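Local coordinates for protein EchA1_1 (Mycobacterium avium subsp. paratuberculosis, PDB 3R9T) that probably hydrates enoyl-CoA thioesters to 3-hydroxyacyl-CoA in fatty acid metabolism, as a member of the enoyl-CoA hydratase/isomerase family, at residues B[129-134]-B[187-192]; B[98-103]-B[213-218]; B[37-42]-B[82-87]. One frame throughout, in Å; residues are numbered along the deposited sequence. Where two conformers were deposited one is given.

Contact 1. Residues B[129-134]-B[187-192]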
ATOM      1  N   ASP B 129       1.948  24.052  -1.199  1.00 22.75           N
ATOM      2  CA  ASP B 129       1.296  25.187  -1.841  1.00 24.83           C
ATOM      3  C   ASP B 129       0.357  24.656  -2.944  1.00 25.43           C
ATOM      4  O   ASP B 129       0.722  23.738  -3.686  1.00 26.01           O
ATOM      5  CB  ASP B 129       2.412  26.068  -2.422  1.00 25.39           C
ATOM      6  CG  ASP B 129       1.932  27.421  -2.891  1.00 28.19           C
ATOM      7  OD1 ASP B 129       1.122  27.468  -3.841  1.00 29.89           O
ATOM      8  OD2 ASP B 129       2.412  28.436  -2.336  1.00 30.03           O
ATOM      9  N   GLU B 130      -0.840  25.234  -3.047  1.00 26.91           N
ATOM     10  CA  GLU B 130      -1.856  24.826  -4.029  0.50 27.54           C
ATOM     11  C   GLU B 130      -1.292  24.838  -5.451  1.00 28.02           C
ATOM     12  O   GLU B 130      -1.769  24.113  -6.313  1.00 28.51           O
ATOM     13  CB  GLU B 130      -3.109  25.726  -3.939  0.50 28.62           C
ATOM     14  CG  GLU B 130      -2.818  27.240  -4.074  0.50 30.54           C
ATOM     15  CD  GLU B 130      -4.055  28.136  -3.966  0.50 32.69           C
ATOM     16  OE1 GLU B 130      -5.054  27.870  -4.670  0.50 33.51           O
ATOM     17  OE2 GLU B 130      -4.009  29.129  -3.190  0.50 33.08           O
ATOM     18  N   ARG B 131      -0.284  25.679  -5.684  1.00 28.02           N
ATOM     19  CA  ARG B 131       0.335  25.807  -7.005  1.00 28.47           C
ATOM     20  C   ARG B 131       1.349  24.710  -7.346  1.00 27.68           C
ATOM     21  O   ARG B 131       1.769  24.582  -8.500  1.00 27.58           O
ATOM     22  CB  ARG B 131       1.041  27.155  -7.115  1.00 29.27           C
ATOM     23  CG  ARG B 131       0.126  28.361  -7.094  1.00 30.44           C
ATOM     24  CD  ARG B 131       0.954  29.630  -6.931  1.00 31.51           C
ATOM     25  NE  ARG B 131       1.643  29.667  -5.644  1.00 30.32           N
ATOM     26  CZ  ARG B 131       2.465  30.636  -5.258  1.00 33.59           C
ATOM     27  NH1 ARG B 131       2.703  31.676  -6.057  1.00 33.92           N
ATOM     28  NH2 ARG B 131       3.054  30.570  -4.067  1.00 34.16           N
ATOM     29  N   ALA B 132       1.762  23.940  -6.346  1.00 26.58           N
ATOM     30  CA  ALA B 132       2.820  22.945  -6.545  1.00 25.93           C
ATOM     31  C   ALA B 132       2.384  21.871  -7.510  1.00 25.64           C
ATOM     32  O   ALA B 132       1.224  21.482  -7.537  1.00 25.75           O
ATOM     33  CB  ALA B 132       3.233  22.307  -5.225  1.00 25.27           C
ATOM     34  N   GLN B 133       3.344  21.425  -8.308  1.00 25.94           N
ATOM     35  CA  GLN B 133       3.184  20.332  -9.242  1.00 26.62           C
ATOM     36  C   GLN B 133       4.220  19.242  -8.928  1.00 25.06           C
ATOM     37  O   GLN B 133       5.393  19.533  -8.673  1.00 25.54           O
ATOM     38  CB  GLN B 133       3.403  20.872 -10.653  1.00 28.33           C
ATOM     39  CG  GLN B 133       3.093  19.899 -11.752  1.00 31.59           C
ATOM     40  CD  GLN B 133       3.105  20.549 -13.130  1.00 34.83           C
ATOM     41  OE1 GLN B 133       4.158  20.925 -13.641  1.00 38.27           O
ATOM     42  NE2 GLN B 133       1.932  20.669 -13.741  1.00 37.17           N
ATOM     43  N   PHE B 134       3.772  17.992  -8.944  1.00 23.53           N
ATOM     44  CA  PHE B 134       4.621  16.840  -8.677  1.00 22.32           C
ATOM     45  C   PHE B 134       4.739  16.006  -9.937  1.00 22.03           C
ATOM     46  O   PHE B 134       3.997  16.223 -10.895  1.00 22.69           O
ATOM     47  CB  PHE B 134       4.030  15.994  -7.560  1.00 21.60           C
ATOM     48  CG  PHE B 134       3.966  16.715  -6.249  1.00 20.93           C
ATOM     49  CD1 PHE B 134       5.040  16.682  -5.376  1.00 21.83           C
ATOM     50  CD2 PHE B 134       2.863  17.472  -5.910  1.00 21.61           C
ATOM     51  CE1 PHE B 134       5.020  17.375  -4.172  1.00 21.98           C
ATOM     52  CE2 PHE B 134       2.828  18.160  -4.686  1.00 22.50           C
ATOM     53  CZ  PHE B 134       3.901  18.107  -3.821  1.00 22.77           C
ATOM     54  N   VAL B 187      -2.302  23.952   0.898  1.00 23.24           N
ATOM     55  CA  VAL B 187      -2.521  25.219   1.558  1.00 25.21           C
ATOM     56  C   VAL B 187      -2.513  26.381   0.585  1.00 26.57           C
ATOM     57  O   VAL B 187      -2.018  26.289  -0.537  1.00 25.91           O
ATOM     58  CB  VAL B 187      -1.483  25.443   2.671  1.00 25.41           C
ATOM     59  CG1 VAL B 187      -1.538  24.286   3.673  1.00 26.05           C
ATOM     60  CG2 VAL B 187      -0.077  25.612   2.088  1.00 24.49           C
ATOM     61  N   GLU B 188      -3.093  27.480   1.042  1.00 28.78           N
ATOM     62  CA  GLU B 188      -3.114  28.689   0.254  1.00 30.74           C
ATOM     63  C   GLU B 188      -1.736  29.137  -0.187  1.00 30.04           C
ATOM     64  O   GLU B 188      -0.760  29.041   0.561  1.00 30.26           O
ATOM     65  CB  GLU B 188      -3.777  29.811   1.038  1.00 32.12           C
ATOM     66  CG  GLU B 188      -5.269  29.838   0.899  1.00 36.18           C
ATOM     67  CD  GLU B 188      -5.794  31.225   1.138  1.00 40.59           C
ATOM     68  OE1 GLU B 188      -6.458  31.783   0.235  1.00 44.44           O
ATOM     69  OE2 GLU B 188      -5.494  31.776   2.217  1.00 43.42           O
ATOM     70  N   ALA B 189      -1.695  29.647  -1.413  1.00 30.65           N
ATOM     71  CA  ALA B 189      -0.501  30.201  -2.015  1.00 30.99           C
ATOM     72  C   ALA B 189       0.251  31.075  -1.019  1.00 31.27           C
ATOM     73  O   ALA B 189      -0.322  31.987  -0.417  1.00 31.86           O
ATOM     74  CB  ALA B 189      -0.870  31.014  -3.258  1.00 31.91           C
ATOM     75  N   GLY B 190       1.531  30.754  -0.853  1.00 30.71           N
ATOM     76  CA  GLY B 190       2.465  31.505  -0.011  1.00 30.98           C
ATOM     77  C   GLY B 190       2.545  31.132   1.464  1.00 30.54           C
ATOM     78  O   GLY B 190       3.395  31.669   2.188  1.00 30.86           O
ATOM     79  N   SER B 191       1.678  30.227   1.921  1.00 29.35           N
ATOM     80  CA  SER B 191       1.579  29.906   3.362  1.00 28.83           C
ATOM     81  C   SER B 191       2.242  28.573   3.740  1.00 26.93           C
ATOM     82  O   SER B 191       2.067  28.088   4.867  1.00 26.37           O
ATOM     83  CB  SER B 191       0.110  29.894   3.828  1.00 29.30           C
ATOM     84  OG  SER B 191      -0.612  28.772   3.342  1.00 30.73           O
ATOM     85  N   VAL B 192       3.012  27.986   2.823  1.00 25.62           N
ATOM     86  CA  VAL B 192       3.482  26.601   3.032  1.00 24.57           C
ATOM     87  C   VAL B 192       4.434  26.445   4.226  1.00 23.38           C
ATOM     88  O   VAL B 192       4.331  25.467   4.966  1.00 23.06           O
ATOM     89  CB  VAL B 192       4.060  25.924   1.759  1.00 24.41           C
ATOM     90  CG1 VAL B 192       5.534  26.295   1.529  1.00 25.42           C
ATOM     91  CG2 VAL B 192       3.925  24.413   1.889  1.00 24.27           C
TER
HETATM   92  O   HOH W   1       4.014  28.783  -0.123  1.00 18.59           O

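Contact 2. Residues B[98-103]-B[213-218]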
ATOM      1  N   HIS B  98      19.065   9.211   3.810  1.00 17.69           N
ATOM      2  CA  HIS B  98      19.613   9.775   5.035  1.00 17.85           C
ATOM      3  C   HIS B  98      18.564   9.723   6.142  1.00 17.97           C
ATOM      4  O   HIS B  98      17.943  10.720   6.474  1.00 17.96           O
ATOM      5  CB  HIS B  98      20.034  11.215   4.776  1.00 17.56           C
ATOM      6  CG  HIS B  98      20.869  11.822   5.854  1.00 18.63           C
ATOM      7  ND1 HIS B  98      21.520  13.023   5.669  1.00 18.73           N
ATOM      8  CD2 HIS B  98      21.172  11.414   7.110  1.00 21.41           C
ATOM      9  CE1 HIS B  98      22.190  13.326   6.767  1.00 21.65           C
ATOM     10  NE2 HIS B  98      21.998  12.368   7.655  1.00 20.75           N
ATOM     11  N   PHE B  99      18.394   8.547   6.717  1.00 18.27           N
ATOM     12  CA  PHE B  99      17.440   8.366   7.783  1.00 18.12           C
ATOM     13  C   PHE B  99      17.909   9.105   9.032  1.00 18.22           C
ATOM     14  O   PHE B  99      19.060   8.947   9.485  1.00 19.73           O
ATOM     15  CB  PHE B  99      17.247   6.886   8.136  1.00 18.26           C
ATOM     16  CG  PHE B  99      16.266   6.684   9.258  1.00 17.53           C
ATOM     17  CD1 PHE B  99      14.906   6.640   8.996  1.00 18.35           C
ATOM     18  CD2 PHE B  99      16.700   6.628  10.578  1.00 19.66           C
ATOM     19  CE1 PHE B  99      13.981   6.509  10.037  1.00 17.99           C
ATOM     20  CE2 PHE B  99      15.789   6.478  11.629  1.00 19.38           C
ATOM     21  CZ  PHE B  99      14.433   6.418  11.351  1.00 20.08           C
ATOM     22  N   ILE B 100      16.989   9.893   9.579  1.00 17.98           N
ATOM     23  CA  ILE B 100      17.112  10.468  10.911  1.00 18.85           C
ATOM     24  C   ILE B 100      15.870  10.133  11.741  1.00 18.39           C
ATOM     25  O   ILE B 100      14.772   9.942  11.210  1.00 17.53           O
ATOM     26  CB  ILE B 100      17.386  12.000  10.896  1.00 18.96           C
ATOM     27  CG1 ILE B 100      16.170  12.806  10.416  1.00 19.16           C
ATOM     28  CG2 ILE B 100      18.669  12.291  10.095  1.00 20.11           C
ATOM     29  CD1 ILE B 100      16.297  14.311  10.747  1.00 21.58           C
ATOM     30  N   ASP B 101      16.072  10.053  13.054  1.00 18.95           N
ATOM     31  CA  ASP B 101      15.087   9.726  14.092  0.50 19.40           C
ATOM     32  C   ASP B 101      13.976  10.746  14.262  1.00 18.77           C
ATOM     33  O   ASP B 101      12.929  10.482  14.893  1.00 19.36           O
ATOM     34  CB  ASP B 101      15.812   9.688  15.447  0.50 20.02           C
ATOM     35  CG  ASP B 101      16.703   8.485  15.611  0.50 22.57           C
ATOM     36  OD1 ASP B 101      16.419   7.434  15.002  0.50 25.82           O
ATOM     37  OD2 ASP B 101      17.687   8.589  16.373  0.50 25.54           O
ATOM     38  N   LYS B 102      14.255  11.962  13.807  1.00 18.37           N
ATOM     39  CA  LYS B 102      13.333  13.069  14.008  1.00 18.87           C
ATOM     40  C   LYS B 102      12.453  13.272  12.783  1.00 17.76           C
ATOM     41  O   LYS B 102      12.881  13.033  11.663  1.00 17.51           O
ATOM     42  CB  LYS B 102      14.126  14.320  14.327  1.00 19.71           C
ATOM     43  CG  LYS B 102      15.328  14.006  15.229  1.00 24.00           C
ATOM     44  CD  LYS B 102      15.416  14.852  16.439  1.00 27.82           C
ATOM     45  CE  LYS B 102      16.643  14.492  17.293  1.00 26.97           C
ATOM     46  NZ  LYS B 102      17.395  15.697  17.671  1.00 28.59           N
ATOM     47  N   PRO B 103      11.209  13.700  12.996  1.00 18.11           N
ATOM     48  CA  PRO B 103      10.310  13.885  11.876  1.00 17.99           C
ATOM     49  C   PRO B 103      10.788  14.920  10.863  1.00 17.59           C
ATOM     50  O   PRO B 103      11.324  15.979  11.244  1.00 17.90           O
ATOM     51  CB  PRO B 103       9.001  14.344  12.543  1.00 18.79           C
ATOM     52  CG  PRO B 103       9.436  14.935  13.862  1.00 20.27           C
ATOM     53  CD  PRO B 103      10.573  14.065  14.275  1.00 19.32           C
ATOM     54  N   ALA B 213      11.190   6.338  18.313  1.00 19.90           N
ATOM     55  CA  ALA B 213      11.006   4.893  18.264  1.00 18.90           C
ATOM     56  C   ALA B 213       9.952   4.508  17.224  1.00 18.14           C
ATOM     57  O   ALA B 213      10.099   3.516  16.499  1.00 16.84           O
ATOM     58  CB  ALA B 213      10.612   4.349  19.619  1.00 19.43           C
ATOM     59  N   SER B 214       8.870   5.289  17.155  1.00 18.01           N
ATOM     60  CA  SER B 214       7.802   5.023  16.187  1.00 17.22           C
ATOM     61  C   SER B 214       8.320   5.122  14.764  1.00 17.47           C
ATOM     62  O   SER B 214       7.996   4.290  13.922  1.00 16.55           O
ATOM     63  CB  SER B 214       6.615   5.986  16.367  1.00 17.82           C
ATOM     64  OG  SER B 214       5.986   5.785  17.607  1.00 18.47           O
ATOM     65  N   LYS B 215       9.153   6.123  14.499  1.00 17.74           N
ATOM     66  CA  LYS B 215       9.788   6.236  13.178  1.00 18.87           C
ATOM     67  C   LYS B 215      10.663   5.052  12.839  1.00 19.12           C
ATOM     68  O   LYS B 215      10.577   4.521  11.739  1.00 19.73           O
ATOM     69  CB  LYS B 215      10.660   7.496  13.064  1.00 19.82           C
ATOM     70  CG  LYS B 215       9.998   8.689  12.462  1.00 22.02           C
ATOM     71  CD  LYS B 215      11.023   9.770  11.977  1.00 19.90           C
ATOM     72  CE  LYS B 215      11.708   9.454  10.653  1.00 21.48           C
ATOM     73  NZ  LYS B 215      12.327  10.702  10.017  1.00 18.58           N
ATOM     74  N   ARG B 216      11.514   4.631  13.766  1.00 18.26           N
ATOM     75  CA  ARG B 216      12.417   3.526  13.481  1.00 19.72           C
ATOM     76  C   ARG B 216      11.619   2.272  13.157  1.00 19.50           C
ATOM     77  O   ARG B 216      11.965   1.553  12.219  1.00 21.28           O
ATOM     78  CB  ARG B 216      13.373   3.267  14.635  1.00 20.07           C
ATOM     79  CG  ARG B 216      14.388   4.372  14.827  1.00 19.89           C
ATOM     80  CD  ARG B 216      15.449   4.017  15.800  1.00 22.91           C
ATOM     81  NE  ARG B 216      14.938   3.879  17.153  1.00 23.84           N
ATOM     82  CZ  ARG B 216      14.972   4.823  18.088  1.00 23.23           C
ATOM     83  NH1 ARG B 216      14.484   4.550  19.284  1.00 22.21           N
ATOM     84  NH2 ARG B 216      15.506   6.019  17.857  1.00 23.64           N
ATOM     85  N   ILE B 217      10.544   2.008  13.901  1.00 18.48           N
ATOM     86  CA  ILE B 217       9.788   0.789  13.659  1.00 17.49           C
ATOM     87  C   ILE B 217       9.012   0.881  12.345  1.00 16.36           C
ATOM     88  O   ILE B 217       9.011  -0.060  11.572  1.00 17.11           O
ATOM     89  CB  ILE B 217       8.787   0.491  14.776  1.00 16.98           C
ATOM     90  CG1 ILE B 217       9.499   0.197  16.080  1.00 17.67           C
ATOM     91  CG2 ILE B 217       7.913  -0.715  14.401  1.00 17.47           C
ATOM     92  CD1 ILE B 217       8.676   0.524  17.331  1.00 18.58           C
ATOM     93  N   ALA B 218       8.367   2.018  12.086  1.00 16.70           N
ATOM     94  CA  ALA B 218       7.510   2.198  10.897  1.00 17.13           C
ATOM     95  C   ALA B 218       8.289   2.069   9.604  1.00 18.15           C
ATOM     96  O   ALA B 218       7.738   1.654   8.585  1.00 20.01           O
ATOM     97  CB  ALA B 218       6.811   3.566  10.941  1.00 17.49           C
TER
HETATM   98  O   HOH W   2      14.268  10.101   7.935  1.00 14.30           O

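Contact 3. Residues B[37-42]-B[82-87]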
ATOM      1  N   VAL B  37      24.150  21.817  -2.788  1.00 28.23           N
ATOM      2  CA  VAL B  37      22.880  21.665  -2.084  1.00 27.13           C
ATOM      3  C   VAL B  37      22.959  20.435  -1.173  1.00 26.02           C
ATOM      4  O   VAL B  37      22.554  20.480  -0.012  1.00 25.43           O
ATOM      5  CB  VAL B  37      21.693  21.526  -3.060  1.00 26.36           C
ATOM      6  CG1 VAL B  37      20.377  21.255  -2.294  1.00 25.43           C
ATOM      7  CG2 VAL B  37      21.565  22.769  -3.982  1.00 27.90           C
ATOM      8  N   SER B  38      23.518  19.346  -1.690  1.00 25.39           N
ATOM      9  CA  SER B  38      23.627  18.124  -0.904  1.00 24.43           C
ATOM     10  C   SER B  38      24.454  18.309   0.360  1.00 24.49           C
ATOM     11  O   SER B  38      24.160  17.720   1.393  1.00 23.29           O
ATOM     12  CB  SER B  38      24.185  16.973  -1.749  1.00 24.39           C
ATOM     13  OG  SER B  38      23.363  16.751  -2.878  1.00 24.37           O
ATOM     14  N   ILE B  39      25.486  19.136   0.276  1.00 25.18           N
ATOM     15  CA  ILE B  39      26.310  19.443   1.441  1.00 25.43           C
ATOM     16  C   ILE B  39      25.512  20.174   2.503  1.00 25.06           C
ATOM     17  O   ILE B  39      25.548  19.807   3.680  1.00 24.58           O
ATOM     18  CB  ILE B  39      27.538  20.275   1.034  1.00 26.85           C
ATOM     19  CG1 ILE B  39      28.536  19.375   0.310  1.00 27.94           C
ATOM     20  CG2 ILE B  39      28.200  20.912   2.251  1.00 26.77           C
ATOM     21  CD1 ILE B  39      29.604  20.132  -0.488  1.00 31.26           C
ATOM     22  N   GLY B  40      24.789  21.200   2.077  1.00 24.45           N
ATOM     23  CA  GLY B  40      23.986  22.003   2.985  1.00 24.59           C
ATOM     24  C   GLY B  40      22.887  21.213   3.662  1.00 23.54           C
ATOM     25  O   GLY B  40      22.679  21.315   4.867  1.00 23.47           O
ATOM     26  N   VAL B  41      22.167  20.433   2.870  1.00 22.88           N
ATOM     27  CA  VAL B  41      21.039  19.666   3.379  1.00 21.94           C
ATOM     28  C   VAL B  41      21.513  18.514   4.279  1.00 21.55           C
ATOM     29  O   VAL B  41      21.016  18.324   5.405  1.00 21.35           O
ATOM     30  CB  VAL B  41      20.157  19.165   2.209  1.00 21.04           C
ATOM     31  CG1 VAL B  41      19.139  18.114   2.709  1.00 20.95           C
ATOM     32  CG2 VAL B  41      19.457  20.356   1.486  1.00 21.66           C
ATOM     33  N   GLY B  42      22.485  17.757   3.783  1.00 21.69           N
ATOM     34  CA  GLY B  42      23.019  16.616   4.498  1.00 22.24           C
ATOM     35  C   GLY B  42      23.646  16.999   5.825  1.00 23.07           C
ATOM     36  O   GLY B  42      23.380  16.373   6.838  1.00 22.91           O
ATOM     37  N   LEU B  82      25.880  14.216  -7.791  1.00 38.55           N
ATOM     38  CA  LEU B  82      24.904  15.153  -7.245  1.00 36.50           C
ATOM     39  C   LEU B  82      24.891  15.105  -5.734  1.00 34.42           C
ATOM     40  O   LEU B  82      24.388  16.021  -5.085  1.00 34.82           O
ATOM     41  CB  LEU B  82      23.520  14.856  -7.814  1.00 35.94           C
ATOM     42  CG  LEU B  82      23.464  14.999  -9.349  1.00 36.90           C
ATOM     43  CD1 LEU B  82      22.050  14.806  -9.852  1.00 37.06           C
ATOM     44  CD2 LEU B  82      24.024  16.339  -9.840  1.00 37.96           C
ATOM     45  N   TYR B  83      25.492  14.056  -5.187  1.00 31.89           N
ATOM     46  CA  TYR B  83      25.396  13.751  -3.774  1.00 29.73           C
ATOM     47  C   TYR B  83      26.391  14.541  -2.931  1.00 27.69           C
ATOM     48  O   TYR B  83      27.210  15.290  -3.464  1.00 28.10           O
ATOM     49  CB  TYR B  83      25.526  12.236  -3.556  1.00 30.28           C
ATOM     50  CG  TYR B  83      26.819  11.584  -4.017  1.00 32.13           C
ATOM     51  CD1 TYR B  83      28.007  11.773  -3.315  1.00 34.20           C
ATOM     52  CD2 TYR B  83      26.845  10.726  -5.122  1.00 34.65           C
ATOM     53  CE1 TYR B  83      29.203  11.166  -3.713  1.00 34.37           C
ATOM     54  CE2 TYR B  83      28.044  10.107  -5.532  1.00 35.89           C
ATOM     55  CZ  TYR B  83      29.219  10.334  -4.818  1.00 36.49           C
ATOM     56  OH  TYR B  83      30.412   9.732  -5.193  1.00 38.43           O
ATOM     57  N   HIS B  84      26.269  14.413  -1.612  1.00 25.33           N
ATOM     58  CA  HIS B  84      27.220  15.033  -0.684  1.00 24.32           C
ATOM     59  C   HIS B  84      28.556  14.356  -0.946  1.00 24.27           C
ATOM     60  O   HIS B  84      28.652  13.147  -0.800  1.00 23.60           O
ATOM     61  CB  HIS B  84      26.792  14.775   0.759  1.00 23.48           C
ATOM     62  CG  HIS B  84      27.554  15.544   1.791  1.00 24.52           C
ATOM     63  ND1 HIS B  84      28.931  15.597   1.830  1.00 25.96           N
ATOM     64  CD2 HIS B  84      27.123  16.245   2.869  1.00 24.66           C
ATOM     65  CE1 HIS B  84      29.315  16.328   2.861  1.00 27.32           C
ATOM     66  NE2 HIS B  84      28.238  16.729   3.513  1.00 26.62           N
ATOM     67  N   PRO B  85      29.585  15.126  -1.340  1.00 24.53           N
ATOM     68  CA  PRO B  85      30.821  14.428  -1.737  1.00 25.63           C
ATOM     69  C   PRO B  85      31.467  13.546  -0.665  1.00 25.97           C
ATOM     70  O   PRO B  85      32.182  12.612  -1.019  1.00 26.47           O
ATOM     71  CB  PRO B  85      31.794  15.559  -2.116  1.00 26.74           C
ATOM     72  CG  PRO B  85      31.066  16.831  -1.994  1.00 27.13           C
ATOM     73  CD  PRO B  85      29.683  16.592  -1.473  1.00 24.76           C
ATOM     74  N   ASP B  86      31.246  13.846   0.612  1.00 25.69           N
ATOM     75  CA  ASP B  86      31.802  13.027   1.698  1.00 26.55           C
ATOM     76  C   ASP B  86      30.871  11.967   2.267  1.00 26.52           C
ATOM     77  O   ASP B  86      31.270  11.171   3.134  1.00 26.74           O
ATOM     78  CB  ASP B  86      32.259  13.937   2.800  1.00 26.89           C
ATOM     79  CG  ASP B  86      33.381  14.821   2.356  1.00 28.49           C
ATOM     80  OD1 ASP B  86      34.107  14.459   1.393  1.00 30.92           O
ATOM     81  OD2 ASP B  86      33.515  15.880   2.968  1.00 30.04           O
ATOM     82  N   HIS B  87      29.643  11.950   1.755  1.00 25.99           N
ATOM     83  CA  HIS B  87      28.605  11.068   2.258  1.00 25.74           C
ATOM     84  C   HIS B  87      27.785  10.504   1.104  1.00 25.53           C
ATOM     85  O   HIS B  87      26.584  10.778   0.987  1.00 24.91           O
ATOM     86  CB  HIS B  87      27.713  11.828   3.239  1.00 25.59           C
ATOM     87  CG  HIS B  87      28.390  12.150   4.533  1.00 26.34           C
ATOM     88  ND1 HIS B  87      28.731  11.179   5.448  1.00 29.76           N
ATOM     89  CD2 HIS B  87      28.813  13.327   5.053  1.00 28.50           C
ATOM     90  CE1 HIS B  87      29.325  11.744   6.484  1.00 31.53           C
ATOM     91  NE2 HIS B  87      29.376  13.048   6.274  1.00 31.67           N
TER

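Contact 1. Residues B[129-134]-B[187-192]
With CG opposite its own backbone N (chi1 -169°), Asp129 carries OD2 to 2.9 Å from Gly190 N, and that bond is almost straight (175°). Glu130 sets CG between its backbone N and carbonyl carbon (chi1 55°) and runs on extended; in the conformer given, one of two, OE2 accepts from Ala189 N at 3.0 Å through its anti lone pair, a bond that is therefore tentative. On the opposite face of the Asp129 carboxylate, Arg131 NH2 meets OD2 at 2.8 Å, while Arg131 NE reaches OD1 at 2.9 Å: a side-on salt bridge with both oxygens close to the guanidinium plane. OD1 also takes Arg131 N on its anti lone pair, closing an Asx turn inside a type I turn. A water donates to OD2 and accepts from Val192 N. This many donors would be expected to favour the ionised acid and fixes its rotation. Ala189 CB lies over one guanidinium face, 3.7 Å from Arg131 NE. Gly190 takes a positive phi in the type II turn from Glu188 to Ser191. Asp129 and Val187 form a parallel bridge, and Glu130 N donates to Val187 O at 3.0 Å. The pair thus joins the ends of strands 125-129 and 185-187, the latter outermost in the six-stranded sheet of the crotonase-like fold. Arg131 NH1 turns to Asp64 in a further salt bridge, and Val192, opening helix 192-204, packs on Ala107 and Val127 of the neighbouring strands.

Contact 2. Residues B[98-103]-B[213-218]
Hydrogen bonding centres on Lys215, whose NZ donates to Ile100 O at 2.8 Å and to Lys102 O at 2.9 Å. It approaches the first carbonyl tilted from its plane and the second from above it. A water accepts from the same NZ at 2.9 Å and also from Ile100 N, and Asp124 supplies the opposite charge in a salt bridge; four acceptors thus surround three N-H groups, and at least one must be shared. A bend at chi3 (78°) turns the end of the lysine into the curve of the loop, between the two carbonyls; CD passes 3.6 Å from Asp101 O, which is buried without a polar partner.

The loop 98-103 leads into strand 104-108 of the crotonase-like sheet, and helix 208-218 covers that approach while its outer side meets a second subunit of the trimer. Charge pairing reflects this position. Arg216 NE makes its salt bridge with Glu239 of the second subunit, whereas NH2 reaches Asp101 OD1 at 3.3 Å, a weak and tentative bond, since Asp101 has two conformers. There the carboxylate meets the guanidinium at its edge, the two planes 80° apart.

Apolar contact comes from Phe99, whose chi1 of 179° swings the ring end toward the helix, where CE1 touches Lys215 CE at 3.8 Å and CZ touches Arg216 CG at 4.0 Å.

Contact 3. Residues B[37-42]-B[82-87]
Ser38 meets Leu82 first: its OG, set beside the backbone N (chi1 -58°), points at Leu82 O as a donor. The modelled separation of OG and Leu82 O, 2.5 Å, is unusually short, so the bond is doubtful in its detail. Asn34 O, one turn back in the chain, is a second polar partner of the same hydroxyl; since neither carbonyl can donate, the two must share or compete for its single proton. Ser38 CB itself lies 3.3 Å from His84 N, at the point where the two backbones come nearest each other.

Ile39 then takes over with apolar contact. CG1 stands almost squarely above the His84 imidazole, 4.0 Å from the ring centroid and 6° off the normal, a CH-pi contact. His87 CD2 lies over the opposite face, so the ring is sandwiched. The same CG1 also presses on Pro85 CD at 3.5 Å, tighter than usual for two carbons; the two side chains cross at about a right angle, with CD1 3.7 Å from the same Pro85 CD.

In the crotonase-like fold, this joins helix 35-50 to the loop after helix 73-77, which helps to form the ligand pocket: the nearest atoms of the Leu82 side chain and the bound benzoic acid are about 4 Å apart, while its carbonyl oxygen faces Ser38 on the helix.

Gly42, a turn beyond Ser38, completes the walk. Its CA lies near the ring plane at the His84 edge, 4.4 Å from CD2, with no side chain of its own between helix and imidazole. Within the loop, Asp86 N donates to His84 ND1 at 3.1 Å, which makes an NE2-H tautomer probable; NE2 is hydrogen-bonded to Asp43 OD1, just past Gly42 on the same helix.

All three contacts are partly buried, but unequally so. Contact 1 is the most exposed: five of its eight touching residues are exposed, and it relies on carboxylates, turns and a parallel bridge at the sheet edge. Contact 2 has no exposed touching residue; it gathers loop carbonyls round a buried ammonium and borders a second subunit, which touches neither of the other two. Contact 3, beside the ligand pocket, leans on ring-face and apolar packing with a single hydrogen bond between its segments. Contacts 2 and 3 share the long connection between helix 73-77 and strand 104-108 and meet where His98 CE1 lies 3.3 Å from Gly42 O. Contact 1 stands apart, its centre about 27 Å from that of contact 3.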